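Local structure of endoglucanase (Ganoderma lucidum, 5D8Z) at residues A103-C108 with C115-H120. The protein probably hydrolyses internal beta-1,4-glucosidic bonds of cellulose as a family 5 endoglucanase, and holds a glycan in its pocket. Residues are numbered along the deposited sequence; the frame is centred on the assembly and turned at random.
Sequences ALVQAC and CIVDVH
A buried disulfide between C108 and C115 joins the outer helix 95-110 to barrel strand 114-119, and a small valine contact continues the packing beside it. The SG atoms of C108 and C115 are 2.1 Å apart, with a torsion of -106° about the S-S bond. The two cysteines reach each other differently: C108 swings its sulfur anti to the backbone N (chi1 168°), whereas C115 sets its sulfur anti to its carbonyl carbon, beside the backbone N. Each cysteine turns its side chain toward the other segment, and the CA atoms of C108 and C115 are 6.3 Å apart, within the span of a disulfide. One helical turn earlier, V105 and V117 turn one methyl each toward the other, CG2 of V105 lying 4.3 Å from CG2 of V117, a loose methyl-to-methyl contact. Branched, apolar side chains suit this layer between helix and sheet, where V105 also touches L77 and I157 of the neighbouring strands. The short segments run nearly antiparallel (157°), their axes 9.2 Å apart at closest approach. Farther along 115-120, H120 donates from ND1 to OD2 of D118, 2.7 Å away and on the syn side of the carboxylate. The bond lies close to the ring plane and should restrain the imidazole's rotation; R76 forms a salt bridge with the other oxygen of D118. Strand 74-79, helix 95-110 and strand 114-119 form one beta-alpha-beta crossover of the (beta/alpha)8 TIM barrel, the fold of family 5 glycoside hydrolases, with the disulfide linking its helix to its second strand.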
loop_
_atom_site.group_PDB
_atom_site.type_symbol
_atom_site.label_atom_id
_atom_site.label_comp_id
_atom_site.label_asym_id
_atom_site.label_seq_id
_atom_site.Cartn_x
_atom_site.Cartn_y
_atom_site.Cartn_z
ATOM N N ALA A 103 4.774 2.036 -16.916
ATOM C CA ALA A 103 3.511 2.073 -17.725
ATOM C C ALA A 103 2.265 1.935 -16.863
ATOM O O ALA A 103 1.238 2.464 -17.172
ATOM C CB ALA A 103 3.498 1.019 -18.802
ATOM N N LEU A 104 2.360 1.243 -15.759
ATOM C CA LEU A 104 1.217 1.098 -14.924
ATOM C C LEU A 104 1.020 2.404 -14.171
ATOM O O LEU A 104 -0.098 2.932 -14.108
ATOM C CB LEU A 104 1.451 -0.066 -13.974
ATOM C CG LEU A 104 0.367 -0.444 -12.979
ATOM C CD1 LEU A 104 -0.985 -0.509 -13.678
ATOM C CD2 LEU A 104 0.738 -1.776 -12.328
ATOM N N VAL A 105 2.111 2.925 -13.613
ATOM C CA VAL A 105 2.106 4.218 -12.924
ATOM C C VAL A 105 1.621 5.335 -13.832
ATOM O O VAL A 105 0.862 6.192 -13.392
ATOM C CB VAL A 105 3.520 4.562 -12.432
ATOM C CG1 VAL A 105 3.671 6.032 -12.112
ATOM C CG2 VAL A 105 3.860 3.717 -11.220
ATOM N N GLN A 106 2.051 5.330 -15.103
ATOM C CA GLN A 106 1.524 6.286 -16.081
ATOM C C GLN A 106 0.045 6.130 -16.325
ATOM O O GLN A 106 -0.643 7.119 -16.488
ATOM C CB GLN A 106 2.269 6.206 -17.390
ATOM C CG GLN A 106 3.711 6.703 -17.280
ATOM C CD GLN A 106 3.876 7.954 -16.387
ATOM O OE1 GLN A 106 3.307 9.024 -16.650
ATOM N NE2 GLN A 106 4.668 7.816 -15.328
ATOM N N ALA A 107 -0.456 4.902 -16.299
ATOM C CA ALA A 107 -1.892 4.676 -16.427
ATOM C C ALA A 107 -2.650 5.162 -15.230
ATOM O O ALA A 107 -3.792 5.578 -15.337
ATOM C CB ALA A 107 -2.189 3.205 -16.621
ATOM N N CYS A 108 -2.036 5.050 -14.075
ATOM C CA CYS A 108 -2.665 5.511 -12.843
ATOM C C CYS A 108 -2.764 7.036 -12.849
ATOM O O CYS A 108 -3.780 7.621 -12.474
ATOM C CB CYS A 108 -1.867 5.014 -11.642
ATOM S SG CYS A 108 -2.294 5.771 -10.073
ATOM N N CYS A 115 -0.823 7.966 -7.048
ATOM C CA CYS A 115 -0.332 6.568 -7.112
ATOM C C CYS A 115 0.696 6.236 -6.045
ATOM O O CYS A 115 1.727 6.875 -5.969
ATOM C CB CYS A 115 0.266 6.270 -8.488
ATOM S SG CYS A 115 -0.720 7.054 -9.792
ATOM N N ILE A 116 0.409 5.225 -5.234
ATOM C CA ILE A 116 1.349 4.712 -4.270
ATOM C C ILE A 116 2.255 3.689 -4.921
ATOM O O ILE A 116 1.770 2.687 -5.450
ATOM C CB ILE A 116 0.623 3.984 -3.161
ATOM C CG1 ILE A 116 -0.123 4.973 -2.258
ATOM C CG2 ILE A 116 1.598 3.164 -2.351
ATOM C CD1 ILE A 116 -1.446 4.427 -1.764
ATOM N N VAL A 117 3.563 3.953 -4.887
ATOM C CA VAL A 117 4.575 3.053 -5.384
ATOM C C VAL A 117 5.029 2.228 -4.187
ATOM O O VAL A 117 5.847 2.674 -3.393
ATOM C CB VAL A 117 5.755 3.838 -5.980
ATOM C CG1 VAL A 117 6.941 2.913 -6.221
ATOM C CG2 VAL A 117 5.371 4.513 -7.282
ATOM N N ASP A 118 4.471 1.032 -4.062
ATOM C CA ASP A 118 4.618 0.140 -2.900
ATOM C C ASP A 118 5.642 -0.964 -3.131
ATOM O O ASP A 118 5.381 -1.870 -3.939
ATOM C CB ASP A 118 3.265 -0.543 -2.621
ATOM C CG ASP A 118 3.362 -1.704 -1.608
ATOM O OD1 ASP A 118 3.949 -1.516 -0.494
ATOM O OD2 ASP A 118 2.826 -2.793 -1.926
ATOM N N VAL A 119 6.773 -0.913 -2.428
ATOM C CA VAL A 119 7.756 -1.997 -2.523
ATOM C C VAL A 119 7.267 -3.131 -1.636
ATOM O O VAL A 119 7.262 -3.022 -0.407
ATOM C CB VAL A 119 9.187 -1.585 -2.105
ATOM C CG1 VAL A 119 10.097 -2.786 -2.159
ATOM C CG2 VAL A 119 9.753 -0.505 -2.995
ATOM N N HIS A 120 6.893 -4.239 -2.264
ATOM C CA HIS A 120 6.120 -5.296 -1.625
ATOM C C HIS A 120 6.974 -6.419 -1.071
ATOM O O HIS A 120 6.800 -7.564 -1.419
ATOM C CB HIS A 120 5.154 -5.860 -2.639
ATOM C CG HIS A 120 3.867 -6.323 -2.041
ATOM N ND1 HIS A 120 2.821 -5.462 -1.776
ATOM C CD2 HIS A 120 3.452 -7.550 -1.659
ATOM C CE1 HIS A 120 1.815 -6.139 -1.259
ATOM N NE2 HIS A 120 2.175 -7.405 -1.171
#